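Local structure of cysteine hydrolase (Pseudomonas syringae pv. phaseolicola 1448A, 3IRV) at residues T128-D131 against T132-A136; E103-E106 against A107-P110. The protein probably acts as a hydrolase of the isochorismatase family, in the cysteine hydrolase group. All coordinates share one frame; numbering follows the deposited sequence.

Overall arrangement
Both contacts are local and belong to one α/β domain with a parallel sheet. Contact 2 (103-106 with 107-110) comes first in the chain, in the long loop between helix 91-94 and strand 115-119. Contact 1 (128-131 with 132-136) follows that strand and forms helix 130-136, on the way to strand 141-147. Their centres lie 22 Å apart and their nearest atoms about 13 Å apart, so they do not touch. Strand 66-72 is a shared neighbour: M66 and I68 meet contact 1, while Y69 and R71 meet contact 2. Each joins parts of the fold by packing and local hydrogen bonds.

Contact 1 (T128-D131 against T132-A136)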
ATOM      1  N   THR A 128       1.769 -15.009   4.036  1.00 13.70           N
ATOM      2  CA  THR A 128       2.211 -15.930   2.989  1.00 11.08           C
ATOM      3  C   THR A 128       3.546 -16.537   3.323  1.00 10.83           C
ATOM      4  O   THR A 128       4.240 -16.087   4.242  1.00 13.38           O
ATOM      5  CB  THR A 128       2.443 -15.246   1.626  1.00 10.76           C
ATOM      6  OG1 THR A 128       3.661 -14.473   1.663  1.00 12.44           O
ATOM      7  CG2 THR A 128       1.272 -14.392   1.229  1.00 14.12           C
ATOM      8  N   ASP A 129       3.937 -17.533   2.521  1.00 11.42           N
ATOM      9  CA  ASP A 129       5.264 -18.166   2.675  1.00 13.08           C
ATOM     10  C   ASP A 129       6.456 -17.262   2.311  1.00 12.22           C
ATOM     11  O   ASP A 129       7.596 -17.643   2.515  1.00 12.95           O
ATOM     12  CB  ASP A 129       5.346 -19.386   1.750  1.00 11.54           C
ATOM     13  CG  ASP A 129       4.487 -20.553   2.196  1.00 15.37           C
ATOM     14  OD1 ASP A 129       3.821 -20.493   3.260  1.00 14.60           O
ATOM     15  OD2 ASP A 129       4.477 -21.574   1.449  1.00 15.20           O
ATOM     16  N   LEU A 130       6.200 -16.081   1.723  1.00 10.91           N
ATOM     17  CA  LEU A 130       7.279 -15.345   1.051  1.00 10.55           C
ATOM     18  C   LEU A 130       8.426 -14.959   1.990  1.00 14.22           C
ATOM     19  O   LEU A 130       9.587 -15.140   1.637  1.00 14.24           O
ATOM     20  CB  LEU A 130       6.717 -14.092   0.365  1.00 13.05           C
ATOM     21  CG  LEU A 130       7.728 -13.271  -0.427  1.00 12.43           C
ATOM     22  CD1 LEU A 130       8.409 -14.122  -1.500  1.00 16.24           C
ATOM     23  CD2 LEU A 130       7.043 -12.040  -1.042  1.00 13.66           C
ATOM     24  N   ASP A 131       8.114 -14.474   3.191  1.00 11.87           N
ATOM     25  CA  ASP A 131       9.179 -14.037   4.084  0.50 12.94           C
ATOM     26  C   ASP A 131      10.087 -15.200   4.487  1.00 13.73           C
ATOM     27  O   ASP A 131      11.302 -15.025   4.619  1.00 15.94           O
ATOM     28  CB  ASP A 131       8.598 -13.345   5.312  0.50 11.09           C
ATOM     29  CG  ASP A 131       9.629 -12.530   6.053  0.50 11.24           C
ATOM     30  OD1 ASP A 131      10.242 -11.625   5.445  0.50 14.03           O
ATOM     31  OD2 ASP A 131       9.836 -12.817   7.248  0.50 18.36           O
ATOM     32  N   THR A 132       9.498 -16.386   4.654  1.00 12.21           N
ATOM     33  CA  THR A 132      10.306 -17.579   4.992  1.00 13.96           C
ATOM     34  C   THR A 132      11.250 -17.912   3.829  1.00 15.47           C
ATOM     35  O   THR A 132      12.463 -18.091   4.025  1.00 14.90           O
ATOM     36  CB  THR A 132       9.404 -18.775   5.310  1.00 14.11           C
ATOM     37  OG1 THR A 132       8.621 -18.495   6.481  1.00 14.27           O
ATOM     38  CG2 THR A 132      10.228 -20.074   5.499  1.00 14.93           C
ATOM     39  N   VAL A 133      10.711 -17.937   2.609  1.00 13.29           N
ATOM     40  CA  VAL A 133      11.493 -18.256   1.423  1.00 13.87           C
ATOM     41  C   VAL A 133      12.686 -17.266   1.268  1.00 14.96           C
ATOM     42  O   VAL A 133      13.828 -17.670   1.019  1.00 16.85           O
ATOM     43  CB  VAL A 133      10.588 -18.305   0.180  1.00 15.22           C
ATOM     44  CG1 VAL A 133      11.398 -18.425  -1.124  1.00 18.23           C
ATOM     45  CG2 VAL A 133       9.559 -19.455   0.319  1.00 15.19           C
ATOM     46  N   LEU A 134      12.414 -15.980   1.467  1.00 12.02           N
ATOM     47  CA  LEU A 134      13.447 -14.961   1.274  1.00 11.47           C
ATOM     48  C   LEU A 134      14.469 -15.016   2.400  1.00 12.64           C
ATOM     49  O   LEU A 134      15.680 -15.042   2.160  1.00 16.45           O
ATOM     50  CB  LEU A 134      12.798 -13.573   1.230  1.00 11.85           C
ATOM     51  CG  LEU A 134      11.880 -13.311   0.032  1.00 13.60           C
ATOM     52  CD1 LEU A 134      11.206 -11.945   0.191  1.00 17.27           C
ATOM     53  CD2 LEU A 134      12.720 -13.342  -1.269  1.00 16.35           C
ATOM     54  N   ARG A 135      14.001 -15.032   3.645  1.00 11.36           N
ATOM     55  CA  ARG A 135      14.974 -14.983   4.753  1.00 11.89           C
ATOM     56  C   ARG A 135      15.775 -16.270   4.887  1.00 14.61           C
ATOM     57  O   ARG A 135      16.942 -16.218   5.250  1.00 15.20           O
ATOM     58  CB  ARG A 135      14.314 -14.622   6.091  1.00 16.60           C
ATOM     59  CG  ARG A 135      13.700 -13.208   6.126  1.00 14.30           C
ATOM     60  CD  ARG A 135      14.743 -12.094   5.896  1.00 17.78           C
ATOM     61  NE  ARG A 135      14.159 -10.767   6.124  1.00 15.66           N
ATOM     62  CZ  ARG A 135      14.750  -9.606   5.876  1.00 18.16           C
ATOM     63  NH1 ARG A 135      15.983  -9.554   5.378  1.00 17.37           N
ATOM     64  NH2 ARG A 135      14.085  -8.472   6.132  1.00 15.44           N
ATOM     65  N   ALA A 136      15.165 -17.416   4.545  1.00 12.36           N
ATOM     66  CA  ALA A 136      15.917 -18.693   4.564  1.00 13.77           C
ATOM     67  C   ALA A 136      17.152 -18.632   3.645  1.00 16.19           C
ATOM     68  O   ALA A 136      18.192 -19.257   3.931  1.00 17.84           O
ATOM     69  CB  ALA A 136      15.006 -19.846   4.164  1.00 14.63           C
TER
HETATM   70  O   HOH W   1      11.585 -10.212   6.955  1.00 21.82           O
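Helix 130-136, in the β-α-β crossover from strand 115-119 to strand 141-147, packs L130 against L134 and sets D131 beside R135. In each pair the partners are one helical turn apart. CG of L130 lies 3.8 Å from CD1 of L134. Both leucines are buried and face the sheet, where I68 touches both, I26 adds to L130 and A24 to L134. V133 meets the sheet too, at M66 and V115. With CG of L134 anti to its carbonyl carbon (chi1 -66°), the side chain leans back along the helix. This puts L134 CG 3.3 Å from the carbonyl O of L130.

The backbone rungs are regular. V133 N donates to D129 O, L134 N to L130 O, and R135 N to D131 O, the last at 2.9 Å. Ahead of them is a capping bond: T128 OG1 accepts from L130 N at 3.0 Å, with an N-H...O angle of 164°. The same OG1 is hydrogen-bonded to the carbonyl O of G124.

On the outer side, D131 OD1 and R135 NE are 4.1 Å apart, too far for a salt bridge. The carboxylate and guanidinium planes stand 90° apart. A water at the guanidinium edge accepts from R135 NE at 2.8 Å. Its link to D131 OD1 is very short and involves one of two conformers, so that half of the bridge is doubtful. OD1 also hydrogen-bonds to Y165 OH, and R135 makes a cation-pi contact with the same tyrosine.

The two faces of the helix therefore differ in chemistry. L130, V133 and L134 join it to the sheet, while D131 and R135 share Y165, and their opposite charges probably attract weakly across the gap.

Contact 2 (E103-E106 against A107-P110); sequences EVIE and ALAP
A single 3-10 turn joins I105 and E106 to L108 and A109, in the loop before strand 115-119. Two overlapping i to i+3 bonds define it. L108 N donates to I105 O at 2.9 Å, and A109 N donates to E106 O at 3.1 Å. In both, the donor sits above the carbonyl plane, 50° out of it for the first and 70° for the second, consistent with the tight winding of the turn.

The packed side is apolar. I105 and L108 lie side by side and point the same way. CD1 of I105 is 4.0 Å from CD1 of L108. CG1 of I105 sits between its backbone N and carbonyl carbon (chi1 59°), which carries the chain alongside the leucine. Helix 50-62 covers this pair, with V50 on I105 and I53 on L108. V104 is buried too. Its CG1 meets P110 CD at 3.9 Å and the carbonyl O of L108 at 3.7 Å, so it packs against the turn and the proline together. Y69 of strand 66-72 touches both V104 and P110.

The other side is looser. E106 and A107 are exposed. The methyl of A107 still touches V50. The backbone O of A107 is held by a hydrogen bond from Q54 NE2 of helix 50-62. E106 bends at chi2 and reaches forward over the turn toward A109. Its carboxylate thereby meets a methyl group, with OE2 of E106 3.5 Å from CB of A109.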
ATOM      1  N   GLU A 103      -3.724 -20.301 -13.278  1.00 12.54           N
ATOM      2  CA  GLU A 103      -2.368 -20.752 -13.633  1.00 14.14           C
ATOM      3  C   GLU A 103      -1.540 -19.629 -14.253  1.00 14.30           C
ATOM      4  O   GLU A 103      -2.073 -18.765 -14.962  1.00 14.20           O
ATOM      5  CB  GLU A 103      -2.446 -21.933 -14.615  1.00 15.60           C
ATOM      6  CG  GLU A 103      -3.239 -23.140 -14.099  1.00 12.18           C
ATOM      7  CD  GLU A 103      -2.617 -23.812 -12.860  1.00 18.14           C
ATOM      8  OE1 GLU A 103      -1.370 -23.714 -12.643  1.00 17.97           O
ATOM      9  OE2 GLU A 103      -3.383 -24.451 -12.079  1.00 18.39           O
ATOM     10  N   VAL A 104      -0.231 -19.650 -13.981  1.00 14.13           N
ATOM     11  CA  VAL A 104       0.708 -18.723 -14.626  1.00 13.65           C
ATOM     12  C   VAL A 104       0.713 -18.928 -16.148  1.00 14.39           C
ATOM     13  O   VAL A 104       0.638 -20.066 -16.630  1.00 14.15           O
ATOM     14  CB  VAL A 104       2.136 -18.899 -14.059  1.00 12.76           C
ATOM     15  CG1 VAL A 104       3.167 -18.044 -14.826  1.00 13.93           C
ATOM     16  CG2 VAL A 104       2.149 -18.558 -12.535  1.00 12.83           C
ATOM     17  N   ILE A 105       0.763 -17.830 -16.894  1.00 17.42           N
ATOM     18  CA  ILE A 105       0.796 -17.920 -18.346  1.00 13.12           C
ATOM     19  C   ILE A 105       1.978 -18.734 -18.868  1.00 14.52           C
ATOM     20  O   ILE A 105       3.092 -18.693 -18.322  1.00 16.07           O
ATOM     21  CB  ILE A 105       0.778 -16.524 -19.021  1.00 16.19           C
ATOM     22  CG1 ILE A 105       1.967 -15.662 -18.576  1.00 14.45           C
ATOM     23  CG2 ILE A 105      -0.514 -15.809 -18.699  1.00 16.95           C
ATOM     24  CD1 ILE A 105       2.038 -14.328 -19.393  1.00 12.81           C
ATOM     25  N   GLU A 106       1.721 -19.454 -19.966  1.00 18.91           N
ATOM     26  CA  GLU A 106       2.740 -20.345 -20.532  1.00 19.00           C
ATOM     27  C   GLU A 106       3.997 -19.582 -20.967  1.00 15.48           C
ATOM     28  O   GLU A 106       5.111 -20.101 -20.860  1.00 18.25           O
ATOM     29  CB  GLU A 106       2.166 -21.163 -21.693  1.00 23.69           C
ATOM     30  CG  GLU A 106       2.977 -22.427 -22.042  1.00 38.10           C
ATOM     31  CD  GLU A 106       3.169 -23.387 -20.854  1.00 54.47           C
ATOM     32  OE1 GLU A 106       2.198 -23.628 -20.094  1.00 62.03           O
ATOM     33  OE2 GLU A 106       4.296 -23.908 -20.687  1.00 51.38           O
ATOM     34  N   ALA A 107       3.825 -18.337 -21.413  1.00 15.20           N
ATOM     35  CA  ALA A 107       4.969 -17.518 -21.823  1.00 15.70           C
ATOM     36  C   ALA A 107       5.964 -17.283 -20.692  1.00 16.39           C
ATOM     37  O   ALA A 107       7.148 -16.974 -20.958  1.00 15.55           O
ATOM     38  CB  ALA A 107       4.495 -16.183 -22.407  1.00 18.40           C
ATOM     39  N   LEU A 108       5.494 -17.454 -19.444  1.00 15.96           N
ATOM     40  CA  LEU A 108       6.346 -17.273 -18.274  1.00 15.02           C
ATOM     41  C   LEU A 108       6.370 -18.529 -17.403  1.00 17.17           C
ATOM     42  O   LEU A 108       6.618 -18.445 -16.202  1.00 16.68           O
ATOM     43  CB  LEU A 108       5.882 -16.051 -17.448  1.00 13.51           C
ATOM     44  CG  LEU A 108       5.950 -14.686 -18.135  1.00 16.08           C
ATOM     45  CD1 LEU A 108       5.344 -13.665 -17.184  1.00 15.71           C
ATOM     46  CD2 LEU A 108       7.399 -14.330 -18.480  1.00 14.08           C
ATOM     47  N   ALA A 109       6.138 -19.696 -18.014  1.00 16.49           N
ATOM     48  CA  ALA A 109       5.973 -20.945 -17.258  1.00 15.81           C
ATOM     49  C   ALA A 109       7.092 -21.151 -16.246  1.00 16.86           C
ATOM     50  O   ALA A 109       8.263 -21.110 -16.609  1.00 18.95           O
ATOM     51  CB  ALA A 109       5.913 -22.133 -18.205  1.00 22.62           C
ATOM     52  N   PRO A 110       6.727 -21.320 -14.961  1.00 17.20           N
ATOM     53  CA  PRO A 110       7.752 -21.575 -13.951  1.00 17.92           C
ATOM     54  C   PRO A 110       8.584 -22.804 -14.282  1.00 19.38           C
ATOM     55  O   PRO A 110       8.066 -23.797 -14.827  1.00 20.07           O
ATOM     56  CB  PRO A 110       6.931 -21.802 -12.666  1.00 17.05           C
ATOM     57  CG  PRO A 110       5.670 -20.961 -12.902  1.00 17.75           C
ATOM     58  CD  PRO A 110       5.379 -21.217 -14.360  1.00 17.40           C
TER